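Local coordinates for protein chorismate synthase (Aquifex aeolicus, PDB 1Q1L) that probably catalyses the FMNH2-dependent elimination of phosphate from 5-enolpyruvylshikimate-3-phosphate to give chorismate, working as a homotetramer, at residues Gln258-Ile263 with Val319-Lys324; Leu236-Gly241 with Met315-Arg320; Asn41-Arg46 with Val148-Lys153; Gly28-Leu33 with Ala374-Leu379; Leu156-Ile161 with Asp382-Val387. All blocks are in the same frame, centred on the assembly; numbering follows the deposited sequence.

Contact 1 of 5, residues Gln258-Ile263 with Val319-Lys324; sequences QAMMSI and VRVAMK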
# COMPACT_ATOMS: atom_id res chain seq x y z
N GLN A 258 6.80 -7.25 13.05
CA GLN A 258 5.53 -7.66 12.48
C GLN A 258 5.63 -9.02 11.82
O GLN A 258 4.76 -9.86 11.99
CB GLN A 258 5.03 -6.65 11.45
CG GLN A 258 3.84 -7.16 10.65
CD GLN A 258 3.12 -6.06 9.90
OE1 GLN A 258 3.74 -5.23 9.23
NE2 GLN A 258 1.79 -6.05 10.00
N ALA A 259 6.70 -9.23 11.05
CA ALA A 259 6.88 -10.50 10.36
C ALA A 259 6.96 -11.68 11.32
O ALA A 259 6.41 -12.75 11.04
CB ALA A 259 8.14 -10.45 9.49
N MSE A 260 7.66 -11.50 12.44
CA MSE A 260 7.80 -12.58 13.42
C MSE A 260 6.53 -12.80 14.24
O MSE A 260 6.06 -13.93 14.38
CB MSE A 260 8.96 -12.31 14.39
CG MSE A 260 10.33 -12.34 13.76
SE MSE A 260 10.69 -14.02 12.87
CE MSE A 260 12.50 -13.65 12.35
N MSE A 261 5.99 -11.72 14.79
CA MSE A 261 4.79 -11.81 15.62
C MSE A 261 3.59 -12.30 14.83
O MSE A 261 2.62 -12.80 15.41
CB MSE A 261 4.47 -10.44 16.22
CG MSE A 261 3.47 -10.49 17.36
SE MSE A 261 4.28 -11.16 19.01
CE MSE A 261 5.04 -9.50 19.63
N SER A 262 3.64 -12.17 13.50
CA SER A 262 2.53 -12.61 12.67
C SER A 262 2.48 -14.13 12.58
O SER A 262 1.47 -14.70 12.18
CB SER A 262 2.63 -12.01 11.26
OG SER A 262 3.67 -12.61 10.50
N ILE A 263 3.57 -14.80 12.95
CA ILE A 263 3.60 -16.26 12.90
C ILE A 263 2.68 -16.81 13.99
O ILE A 263 2.65 -16.30 15.12
CB ILE A 263 5.04 -16.79 13.12
CG1 ILE A 263 5.96 -16.25 12.02
CG2 ILE A 263 5.06 -18.32 13.09
CD1 ILE A 263 7.45 -16.53 12.27
N VAL A 319 17.32 -11.94 16.14
CA VAL A 319 15.96 -11.81 16.63
C VAL A 319 15.59 -12.98 17.53
O VAL A 319 15.83 -14.13 17.18
CB VAL A 319 14.96 -11.76 15.45
CG1 VAL A 319 13.60 -11.37 15.93
CG2 VAL A 319 15.48 -10.81 14.39
N ARG A 320 14.99 -12.68 18.68
CA ARG A 320 14.58 -13.72 19.63
C ARG A 320 13.06 -13.81 19.56
O ARG A 320 12.37 -12.79 19.65
CB ARG A 320 15.06 -13.36 21.04
CG ARG A 320 16.48 -12.79 21.07
CD ARG A 320 17.08 -12.83 22.47
NE ARG A 320 17.28 -14.20 22.94
CZ ARG A 320 16.54 -14.79 23.87
NH1 ARG A 320 15.55 -14.13 24.46
NH2 ARG A 320 16.79 -16.05 24.21
N VAL A 321 12.54 -15.02 19.41
CA VAL A 321 11.11 -15.23 19.25
C VAL A 321 10.51 -16.23 20.22
O VAL A 321 11.03 -17.34 20.39
CB VAL A 321 10.83 -15.70 17.80
CG1 VAL A 321 9.35 -15.71 17.52
CG2 VAL A 321 11.57 -14.78 16.81
N ALA A 322 9.40 -15.84 20.85
CA ALA A 322 8.73 -16.69 21.83
C ALA A 322 7.43 -17.28 21.31
O ALA A 322 6.54 -16.56 20.85
CB ALA A 322 8.47 -15.88 23.09
N MSE A 323 7.32 -18.60 21.37
CA MSE A 323 6.13 -19.31 20.92
C MSE A 323 5.39 -19.91 22.12
O MSE A 323 5.97 -20.67 22.89
CB MSE A 323 6.50 -20.42 19.95
CG MSE A 323 5.30 -21.13 19.36
SE MSE A 323 5.77 -22.77 18.50
CE MSE A 323 5.57 -23.93 20.06
N LYS A 324 4.11 -19.57 22.27
CA LYS A 324 3.33 -20.09 23.38
C LYS A 324 3.00 -21.55 23.16
O LYS A 324 3.08 -22.05 22.03
CB LYS A 324 2.03 -19.29 23.54
CG LYS A 324 0.96 -19.63 22.52
CD LYS A 324 -0.32 -18.85 22.80
CE LYS A 324 -1.54 -19.48 22.12
NZ LYS A 324 -1.44 -19.51 20.64
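M260, present as selenomethionine, comes down from helix 252-261 onto V319 and V321 of strand 317-323. Its CG is anti to the carbonyl carbon (chi1 -67°), which directs the chain at the strand, and the bend that follows at chi2 (-56°) turns the rest of it across V321. The result is that CG does most of the touching: it lies 4.0 Å from CG1 of V319, the two side chains meeting tip to tip, and 4.1 Å from CG2 of V321, whose side chain it crosses at about a right angle. The selenium adds to the second of these, with SE also 4.1 Å from V321 CG2. Both valines hold the same rotamer, yet they offer different branches, V319 the methyl anti to its own N and V321 the one beside it.

This is one helix-on-sheet layer of the beta-alpha-beta sandwich. The strand lies between 229-236 and 266-271 in the five-stranded antiparallel sheet; V233 also touches M260, while R320 points away from the helix and pairs with E232 and E270. At the helix's C-terminal end, S262 OG folds back to donate to A259 O at 2.8 Å, reaching it from 48° above the carbonyl plane; R145 meets the same hydroxyl. K324, which follows the strand directly, is a predicted FMN-binding residue.

Contact 2 of 5, residues Leu236-Gly241 with Met315-Arg320; sequences LNVPPG and MPIVVR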
# COMPACT_ATOMS: atom_id res chain seq x y z
N LEU A 236 23.33 -13.06 8.47
CA LEU A 236 24.72 -12.62 8.42
C LEU A 236 25.06 -11.86 7.15
O LEU A 236 24.48 -12.10 6.09
CB LEU A 236 25.66 -13.82 8.55
CG LEU A 236 25.46 -14.73 9.77
CD1 LEU A 236 26.47 -15.86 9.75
CD2 LEU A 236 25.61 -13.91 11.03
N ASN A 237 26.02 -10.94 7.27
CA ASN A 237 26.52 -10.13 6.16
C ASN A 237 25.53 -9.13 5.59
O ASN A 237 25.57 -8.82 4.40
CB ASN A 237 27.04 -11.04 5.05
CG ASN A 237 28.15 -11.96 5.53
OD1 ASN A 237 29.10 -11.50 6.16
ND2 ASN A 237 28.03 -13.25 5.24
N VAL A 238 24.62 -8.64 6.42
CA VAL A 238 23.66 -7.65 5.98
C VAL A 238 24.37 -6.31 6.11
O VAL A 238 24.87 -5.96 7.18
CB VAL A 238 22.40 -7.66 6.86
CG1 VAL A 238 21.44 -6.55 6.43
CG2 VAL A 238 21.71 -9.01 6.76
N PRO A 239 24.45 -5.54 5.02
CA PRO A 239 25.13 -4.25 5.08
C PRO A 239 24.34 -3.24 5.92
O PRO A 239 23.15 -3.44 6.18
CB PRO A 239 25.20 -3.83 3.62
CG PRO A 239 23.91 -4.38 3.07
CD PRO A 239 23.87 -5.77 3.68
N PRO A 240 24.99 -2.15 6.34
CA PRO A 240 24.35 -1.11 7.14
C PRO A 240 23.51 -0.30 6.17
O PRO A 240 23.84 -0.23 4.99
CB PRO A 240 25.52 -0.27 7.66
CG PRO A 240 26.73 -1.11 7.41
CD PRO A 240 26.42 -1.84 6.15
N GLY A 241 22.44 0.32 6.64
CA GLY A 241 21.65 1.15 5.75
C GLY A 241 20.29 0.64 5.32
O GLY A 241 19.55 1.38 4.68
N MSE A 315 26.24 -5.42 11.57
CA MSE A 315 26.48 -6.52 12.50
C MSE A 315 25.39 -7.55 12.21
O MSE A 315 24.42 -7.27 11.49
CB MSE A 315 26.38 -6.05 13.96
CG MSE A 315 27.51 -5.11 14.40
SE MSE A 315 29.27 -5.89 14.15
CE MSE A 315 29.30 -7.06 15.69
N PRO A 316 25.53 -8.77 12.75
CA PRO A 316 24.52 -9.79 12.49
C PRO A 316 23.15 -9.37 13.01
O PRO A 316 23.04 -8.78 14.09
CB PRO A 316 25.05 -11.01 13.26
CG PRO A 316 26.53 -10.79 13.27
CD PRO A 316 26.64 -9.32 13.55
N ILE A 317 22.11 -9.64 12.22
CA ILE A 317 20.76 -9.32 12.66
C ILE A 317 20.37 -10.49 13.55
O ILE A 317 20.48 -11.65 13.16
CB ILE A 317 19.76 -9.28 11.48
CG1 ILE A 317 20.22 -8.25 10.45
CG2 ILE A 317 18.37 -8.96 12.01
CD1 ILE A 317 20.42 -6.85 11.00
N VAL A 318 19.93 -10.19 14.77
CA VAL A 318 19.57 -11.25 15.69
C VAL A 318 18.22 -10.98 16.30
O VAL A 318 18.00 -9.93 16.91
CB VAL A 318 20.61 -11.40 16.81
CG1 VAL A 318 20.17 -12.49 17.80
CG2 VAL A 318 21.95 -11.75 16.21
N VAL A 319 17.32 -11.94 16.14
CA VAL A 319 15.96 -11.81 16.63
C VAL A 319 15.59 -12.98 17.53
O VAL A 319 15.83 -14.13 17.18
CB VAL A 319 14.96 -11.76 15.45
CG1 VAL A 319 13.60 -11.37 15.93
CG2 VAL A 319 15.48 -10.81 14.39
N ARG A 320 14.99 -12.68 18.68
CA ARG A 320 14.58 -13.72 19.63
C ARG A 320 13.06 -13.81 19.56
O ARG A 320 12.37 -12.79 19.65
CB ARG A 320 15.06 -13.36 21.04
CG ARG A 320 16.48 -12.79 21.07
CD ARG A 320 17.08 -12.83 22.47
NE ARG A 320 17.28 -14.20 22.94
CZ ARG A 320 16.54 -14.79 23.87
NH1 ARG A 320 15.55 -14.13 24.46
NH2 ARG A 320 16.79 -16.05 24.21
O HOH W 1 24.20 -9.02 9.18
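L236 and P316 bring their CA atoms to within 5.0 Å where strand 229-236 runs out beside the start of its antiparallel neighbour 317-323, and past that point the two backbones diverge. I317 still bonds to A235 through the backbone, but nothing bonds the two segments directly. A water links their backbones just past the end of the strand pairing, accepting from V238 N at 2.8 Å and donating to M315 O at 2.9 Å.

Two apolar pairs accompany this bridge. L236 sets out away from the other segment, but its CD2 methyl comes back to lie 3.7 Å from CB of P316 and 3.9 Å from CG of the same ring, the leucine slanting across the proline. V238 does point at its partner: its CG2 lies 4.1 Å from CG1 of I317, and the two branched chains cross at roughly a right angle. I317 puts that CG1 anti to its carbonyl carbon (chi1 -58°), and its end thereby draws nearer to the valine than the first bond of the side chain suggests.

The pairs serve different layers of the fold. L236 and P316 both pack on P187 and L190 of helix 187-197, whereas I317 touches I256 of helix 252-261, and L236 keeps a backbone bond to K162 at the start of strand 162-170.

Contact 3 of 5, residues Asn41-Arg46 with Val148-Lys153; sequences NHELRR and VGAVCK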
# COMPACT_ATOMS: atom_id res chain seq x y z
N ASN A 41 11.68 -26.91 -2.07
CA ASN A 41 11.31 -28.13 -1.36
C ASN A 41 12.21 -28.37 -0.15
O ASN A 41 11.75 -28.84 0.89
CB ASN A 41 11.39 -29.33 -2.31
CG ASN A 41 10.41 -29.22 -3.47
OD1 ASN A 41 9.35 -28.62 -3.34
ND2 ASN A 41 10.77 -29.82 -4.60
N HIS A 42 13.49 -28.04 -0.28
CA HIS A 42 14.40 -28.24 0.85
C HIS A 42 13.89 -27.51 2.09
O HIS A 42 13.93 -28.05 3.19
CB HIS A 42 15.80 -27.74 0.52
CG HIS A 42 16.79 -28.02 1.61
ND1 HIS A 42 17.86 -27.20 1.88
CD2 HIS A 42 16.87 -29.04 2.50
CE1 HIS A 42 18.55 -27.69 2.89
NE2 HIS A 42 17.97 -28.81 3.29
N GLU A 43 13.42 -26.28 1.92
CA GLU A 43 12.91 -25.51 3.05
C GLU A 43 11.60 -26.11 3.56
O GLU A 43 11.36 -26.16 4.77
CB GLU A 43 12.70 -24.04 2.67
CG GLU A 43 13.98 -23.27 2.38
CD GLU A 43 14.96 -23.27 3.54
OE1 GLU A 43 14.51 -23.18 4.70
OE2 GLU A 43 16.18 -23.36 3.30
N LEU A 44 10.75 -26.56 2.65
CA LEU A 44 9.48 -27.16 3.05
C LEU A 44 9.74 -28.41 3.89
O LEU A 44 9.00 -28.70 4.83
CB LEU A 44 8.64 -27.51 1.81
CG LEU A 44 8.15 -26.30 1.02
CD1 LEU A 44 7.35 -26.77 -0.20
CD2 LEU A 44 7.29 -25.41 1.92
N ARG A 45 10.81 -29.13 3.56
CA ARG A 45 11.16 -30.34 4.29
C ARG A 45 11.64 -30.04 5.71
O ARG A 45 11.34 -30.78 6.65
CB ARG A 45 12.23 -31.14 3.53
CG ARG A 45 11.71 -31.83 2.28
CD ARG A 45 12.64 -32.95 1.83
NE ARG A 45 13.96 -32.47 1.44
CZ ARG A 45 14.24 -31.91 0.26
NH1 ARG A 45 13.29 -31.77 -0.66
NH2 ARG A 45 15.47 -31.49 0.01
N ARG A 46 12.38 -28.95 5.88
CA ARG A 46 12.87 -28.57 7.20
C ARG A 46 11.70 -28.21 8.12
O ARG A 46 11.72 -28.55 9.30
CB ARG A 46 13.83 -27.38 7.10
CG ARG A 46 15.12 -27.69 6.34
CD ARG A 46 16.00 -26.45 6.25
NE ARG A 46 16.42 -25.97 7.57
CZ ARG A 46 16.34 -24.70 7.96
NH1 ARG A 46 15.86 -23.78 7.14
NH2 ARG A 46 16.75 -24.36 9.18
N VAL A 148 7.65 -18.95 -0.07
CA VAL A 148 7.96 -17.60 -0.52
C VAL A 148 9.32 -17.21 0.06
O VAL A 148 10.16 -16.61 -0.62
CB VAL A 148 6.89 -16.58 -0.04
CG1 VAL A 148 7.39 -15.15 -0.25
CG2 VAL A 148 5.59 -16.80 -0.82
N GLY A 149 9.53 -17.57 1.32
CA GLY A 149 10.79 -17.27 1.98
C GLY A 149 11.98 -17.98 1.36
O GLY A 149 13.09 -17.45 1.32
N ALA A 150 11.75 -19.19 0.86
CA ALA A 150 12.83 -19.96 0.23
C ALA A 150 13.35 -19.19 -0.98
O ALA A 150 14.55 -19.18 -1.26
CB ALA A 150 12.32 -21.34 -0.20
N VAL A 151 12.44 -18.54 -1.70
CA VAL A 151 12.85 -17.77 -2.88
C VAL A 151 13.66 -16.56 -2.43
O VAL A 151 14.70 -16.24 -3.01
CB VAL A 151 11.61 -17.29 -3.69
CG1 VAL A 151 12.05 -16.50 -4.91
CG2 VAL A 151 10.78 -18.50 -4.12
N CYS A 152 13.20 -15.90 -1.38
CA CYS A 152 13.89 -14.73 -0.87
C CYS A 152 15.28 -15.09 -0.34
O CYS A 152 16.22 -14.31 -0.50
CB CYS A 152 13.05 -14.06 0.22
SG CYS A 152 11.48 -13.45 -0.44
N LYS A 153 15.41 -16.26 0.26
CA LYS A 153 16.71 -16.70 0.76
C LYS A 153 17.66 -16.89 -0.42
O LYS A 153 18.82 -16.48 -0.36
CB LYS A 153 16.60 -18.03 1.50
CG LYS A 153 16.02 -17.96 2.90
CD LYS A 153 16.18 -19.31 3.59
CE LYS A 153 15.63 -19.30 5.00
NZ LYS A 153 15.80 -20.62 5.66
O HOH W 2 13.06 -21.43 6.08
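A salt-bridge network of E43, R46 and K153 joins helix 37-48 to helix 142-157, whose segments cross at 126° with their axes 9.2 Å apart. E43 OE1 is the shared acceptor. From its own helix R46 NH1 reaches it at 2.9 Å on the syn lone pair, with the oxygen in the guanidinium plane, although the N-H to acceptor angle is bent to 137°. From the other helix K153 NZ comes in at 3.0 Å, but from above the carboxylate, 59° out of its plane. A water donates to OE1 and accepts from K153 NZ, closing a small ring on the lysine's side.

The lysine chain is extended beyond CG and runs in from the opposite direction to the glutamate. E43 CG, placed beside its backbone N by chi1, lies 3.6 Å from A150 CB; the bend at chi2 then turns the carboxylate toward the lysine. With so small a side chain at A150, the CA atoms of E43 and A150 come within 6.2 Å.

The two cations stand close, R46 NH1 being 3.5 Å from K153 NZ, but E364 OE1 of helix 356-379 takes both as well, and R46 NH2 also pairs with E198. R47, which follows R46 in the chain, is predicted to bind NADP(+). The arrangement is that of an i to i+3 salt bridge within one helix, extended into an interhelical network over an alanine contact.

Contact 4 of 5, residues Gly28-Leu33 with Ala374-Leu379; sequences GIPANL and ALLEKL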
# COMPACT_ATOMS: atom_id res chain seq x y z
N GLY A 28 8.29 -9.31 -7.65
CA GLY A 28 9.34 -8.37 -7.32
C GLY A 28 10.76 -8.92 -7.33
O GLY A 28 11.71 -8.13 -7.32
N ILE A 29 10.91 -10.24 -7.32
CA ILE A 29 12.26 -10.81 -7.36
C ILE A 29 12.83 -10.51 -8.75
O ILE A 29 12.18 -10.77 -9.75
CB ILE A 29 12.26 -12.33 -7.13
CG1 ILE A 29 11.68 -12.65 -5.75
CG2 ILE A 29 13.69 -12.87 -7.21
CD1 ILE A 29 12.58 -12.25 -4.60
N PRO A 30 14.04 -9.94 -8.82
CA PRO A 30 14.63 -9.62 -10.12
C PRO A 30 14.76 -10.81 -11.06
O PRO A 30 14.75 -11.97 -10.63
CB PRO A 30 15.99 -9.03 -9.76
CG PRO A 30 15.74 -8.44 -8.39
CD PRO A 30 14.93 -9.52 -7.72
N ALA A 31 14.89 -10.50 -12.35
CA ALA A 31 15.05 -11.50 -13.39
C ALA A 31 16.48 -12.03 -13.40
O ALA A 31 17.41 -11.34 -12.99
CB ALA A 31 14.73 -10.89 -14.76
N ASN A 32 16.64 -13.26 -13.89
CA ASN A 32 17.93 -13.91 -14.02
C ASN A 32 18.50 -14.50 -12.74
O ASN A 32 19.70 -14.73 -12.63
CB ASN A 32 18.95 -12.94 -14.66
CG ASN A 32 18.54 -12.51 -16.07
OD1 ASN A 32 19.08 -11.55 -16.62
ND2 ASN A 32 17.59 -13.22 -16.66
N LEU A 33 17.63 -14.75 -11.77
CA LEU A 33 18.03 -15.36 -10.51
C LEU A 33 17.83 -16.87 -10.65
O LEU A 33 16.72 -17.32 -10.92
CB LEU A 33 17.16 -14.88 -9.35
CG LEU A 33 17.38 -15.65 -8.03
CD1 LEU A 33 18.72 -15.24 -7.43
CD2 LEU A 33 16.24 -15.37 -7.05
N ALA A 374 13.74 -5.25 2.09
CA ALA A 374 14.53 -4.08 2.47
C ALA A 374 15.76 -3.88 1.59
O ALA A 374 16.20 -2.75 1.38
CB ALA A 374 14.96 -4.20 3.93
N LEU A 375 16.33 -4.97 1.09
CA LEU A 375 17.50 -4.86 0.25
C LEU A 375 17.07 -4.31 -1.12
O LEU A 375 17.72 -3.42 -1.67
CB LEU A 375 18.19 -6.21 0.09
CG LEU A 375 19.54 -6.17 -0.63
CD1 LEU A 375 20.47 -5.18 0.06
CD2 LEU A 375 20.15 -7.56 -0.65
N LEU A 376 15.97 -4.83 -1.65
CA LEU A 376 15.48 -4.36 -2.94
C LEU A 376 15.03 -2.91 -2.86
O LEU A 376 15.16 -2.16 -3.83
CB LEU A 376 14.33 -5.26 -3.42
CG LEU A 376 14.79 -6.62 -3.94
CD1 LEU A 376 13.59 -7.56 -4.08
CD2 LEU A 376 15.50 -6.43 -5.28
N GLU A 377 14.51 -2.51 -1.70
CA GLU A 377 14.06 -1.14 -1.46
C GLU A 377 15.23 -0.18 -1.57
O GLU A 377 15.11 0.93 -2.11
CB GLU A 377 13.45 -1.03 -0.06
CG GLU A 377 13.00 0.35 0.35
CD GLU A 377 12.59 0.43 1.82
OE1 GLU A 377 11.99 1.46 2.22
OE2 GLU A 377 12.86 -0.52 2.58
N LYS A 378 16.38 -0.60 -1.06
CA LYS A 378 17.59 0.20 -1.08
C LYS A 378 18.26 0.21 -2.46
O LYS A 378 18.69 1.25 -2.95
CB LYS A 378 18.58 -0.33 -0.04
CG LYS A 378 19.96 0.31 -0.07
CD LYS A 378 19.90 1.79 0.30
CE LYS A 378 21.30 2.37 0.38
NZ LYS A 378 21.30 3.82 0.73
N LEU A 379 18.35 -0.97 -3.06
CA LEU A 379 19.00 -1.14 -4.36
C LEU A 379 18.16 -0.90 -5.61
O LEU A 379 18.65 -0.35 -6.58
CB LEU A 379 19.62 -2.54 -4.42
CG LEU A 379 21.06 -2.76 -3.93
CD1 LEU A 379 21.44 -1.80 -2.83
CD2 LEU A 379 21.19 -4.21 -3.48
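Within 374-379, L376 is the residue that touches the loop segment 28-33, with G28 and P30 as its partners. Walking along the helix, A374 comes first: it faces helix 252-261, and its carbonyl begins the helical bonding of this turn by accepting from K378 N at 3.3 Å. L375 continues it, its O taking L379 N at 2.9 Å.

L376 then turns straight to the loop. With CG tucked beside its backbone N (chi1 -75°), the side chain extends to the loop and its two methyls divide the work. CD2 meets the CG-CD corner of the proline ring, 3.7 Å from P30 CG and 4.0 Å from P30 CD. CD1 lies 3.8 Å from G28 O, an apolar group against a backbone carbonyl. G28 itself takes up a positive phi (120°) that suits glycine, a side chain there colliding with the carbonyl O before it.

The rest of the turn looks elsewhere. E377 pairs with R250 and R255, K378 makes a salt bridge to D382 of the third subunit, and L379 packs on V387 and F391 of helix 384-399.

Around the contact, F155 of helix 142-157 touches P30, L33 and L376 alike, so the loop and the end of helix 356-379 are packed together against a third element, while A31 makes backbone bonds to D382 and M384, just before and at the start of helix 384-399.

Contact 5 of 5, residues Leu156-Ile161 with Asp382-Val387; sequences LSEFGI and DFMEEV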
# COMPACT_ATOMS: atom_id res chain seq x y z
N LEU A 156 18.85 -13.55 -1.47
CA LEU A 156 19.80 -12.99 -0.51
C LEU A 156 21.18 -13.63 -0.55
O LEU A 156 22.19 -12.95 -0.34
CB LEU A 156 19.26 -13.13 0.91
CG LEU A 156 18.09 -12.24 1.33
CD1 LEU A 156 17.64 -12.63 2.73
CD2 LEU A 156 18.52 -10.78 1.29
N SER A 157 21.22 -14.93 -0.80
CA SER A 157 22.48 -15.64 -0.86
C SER A 157 23.36 -15.14 -2.00
O SER A 157 24.58 -15.28 -1.95
CB SER A 157 22.24 -17.15 -1.00
OG SER A 157 21.51 -17.44 -2.18
N GLU A 158 22.75 -14.57 -3.03
CA GLU A 158 23.51 -14.05 -4.17
C GLU A 158 24.38 -12.89 -3.72
O GLU A 158 25.35 -12.52 -4.40
CB GLU A 158 22.58 -13.57 -5.28
CG GLU A 158 21.72 -14.64 -5.92
CD GLU A 158 22.53 -15.71 -6.64
OE1 GLU A 158 23.49 -15.35 -7.36
OE2 GLU A 158 22.20 -16.90 -6.49
N PHE A 159 24.04 -12.30 -2.58
CA PHE A 159 24.81 -11.18 -2.06
C PHE A 159 25.63 -11.64 -0.86
O PHE A 159 26.21 -10.82 -0.15
CB PHE A 159 23.88 -10.03 -1.64
CG PHE A 159 22.94 -9.60 -2.71
CD1 PHE A 159 21.72 -10.24 -2.89
CD2 PHE A 159 23.29 -8.57 -3.59
CE1 PHE A 159 20.85 -9.87 -3.92
CE2 PHE A 159 22.44 -8.20 -4.63
CZ PHE A 159 21.22 -8.85 -4.79
N GLY A 160 25.68 -12.95 -0.64
CA GLY A 160 26.44 -13.48 0.47
C GLY A 160 25.72 -13.39 1.80
O GLY A 160 26.31 -13.67 2.85
N ILE A 161 24.44 -13.02 1.76
CA ILE A 161 23.64 -12.89 2.98
C ILE A 161 23.07 -14.25 3.37
O ILE A 161 22.35 -14.89 2.62
CB ILE A 161 22.50 -11.84 2.78
CG1 ILE A 161 23.12 -10.44 2.67
CG2 ILE A 161 21.50 -11.92 3.93
CD1 ILE A 161 22.14 -9.33 2.31
N ASP A 382 15.79 -4.56 -11.71
CA ASP A 382 14.87 -5.53 -12.31
C ASP A 382 15.56 -6.83 -12.71
O ASP A 382 14.89 -7.83 -13.01
CB ASP A 382 14.16 -4.89 -13.51
CG ASP A 382 13.23 -3.75 -13.10
OD1 ASP A 382 12.32 -3.98 -12.26
OD2 ASP A 382 13.38 -2.62 -13.61
N PHE A 383 16.89 -6.83 -12.74
CA PHE A 383 17.65 -8.04 -13.06
C PHE A 383 18.85 -8.13 -12.13
O PHE A 383 19.38 -7.11 -11.69
CB PHE A 383 18.09 -8.08 -14.53
CG PHE A 383 18.68 -6.80 -15.04
CD1 PHE A 383 17.88 -5.71 -15.33
CD2 PHE A 383 20.05 -6.71 -15.27
CE1 PHE A 383 18.42 -4.53 -15.85
CE2 PHE A 383 20.61 -5.54 -15.79
CZ PHE A 383 19.79 -4.45 -16.09
N MSE A 384 19.27 -9.35 -11.83
CA MSE A 384 20.37 -9.60 -10.90
C MSE A 384 21.68 -8.87 -11.16
O MSE A 384 22.33 -8.41 -10.22
CB MSE A 384 20.63 -11.11 -10.81
CG MSE A 384 19.49 -11.88 -10.15
SE MSE A 384 18.96 -11.14 -8.42
CE MSE A 384 20.68 -11.27 -7.52
N GLU A 385 22.08 -8.78 -12.42
CA GLU A 385 23.31 -8.09 -12.78
C GLU A 385 23.26 -6.64 -12.30
O GLU A 385 24.24 -6.10 -11.78
CB GLU A 385 23.49 -8.12 -14.30
CG GLU A 385 23.64 -9.52 -14.93
CD GLU A 385 22.41 -10.43 -14.78
OE1 GLU A 385 21.28 -10.02 -15.14
OE2 GLU A 385 22.59 -11.58 -14.31
N GLU A 386 22.10 -6.01 -12.47
CA GLU A 386 21.87 -4.62 -12.09
C GLU A 386 21.91 -4.42 -10.56
O GLU A 386 22.56 -3.50 -10.06
CB GLU A 386 20.51 -4.19 -12.65
CG GLU A 386 20.11 -2.76 -12.41
CD GLU A 386 18.85 -2.40 -13.20
OE1 GLU A 386 17.77 -2.98 -12.94
OE2 GLU A 386 18.96 -1.53 -14.09
N VAL A 387 21.20 -5.28 -9.84
CA VAL A 387 21.14 -5.20 -8.39
C VAL A 387 22.50 -5.49 -7.76
O VAL A 387 22.92 -4.80 -6.83
CB VAL A 387 20.10 -6.20 -7.84
CG1 VAL A 387 19.99 -6.06 -6.33
CG2 VAL A 387 18.75 -5.95 -8.49
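A Schellman motif ends helix 142-157, and the residues just ahead of its glycine, E158 and F159, meet M384 and V387 in the first turn of helix 384-399. The motif closes with I161 N on L156 O at 3.1 Å and G160 N on S157 O at 2.9 Å, G160 having positive phi. L156 O also takes F159 N, from the face of its plane opposite I161 N.

The F159 side chain leads with its far end: CZ is 3.4 Å from V387 CG1, a close approach, and the valine crosses the phenylalanine at about a right angle. V387 presents this methyl by setting it anti to its backbone N (chi1 -177°). M384, a selenomethionine, is bent at both chi2 and chi3, and its CE is thereby curled into the corner between the two residues, 3.7 Å from F159 CZ and 3.7 Å from E158 CB.

On the helix 384-399 side, D382 N donates to E386 OE1 at 2.8 Å across the N-cap residue F383. The F159 ring also meets F155 edge-to-face and F391 at an angle, with L375 of helix 356-379 alongside, which places it where three helices come together.

In the fold
Contacts 1 and 2 are buried and apolar and share strand 317-323, contact 1 under a helix and contact 2 at the strand's beginning, where a water bridges the backbones just beyond the sheet; their centres are about 17 Å apart. Contact 3 is partly buried and is the one held by charge. Contacts 3 and 5 both use helix 142-157, in its middle and at its end. Contact 4, also buried, lies about 7 Å from the partly buried contact 5, centre to centre, and touches it through backbone bonding; both are apolar, contact 5 with an aromatic ring and a selenomethionine, and both lie beside the third subunit. Contact 5 meets contact 2 through N237 ND2 and G160 O.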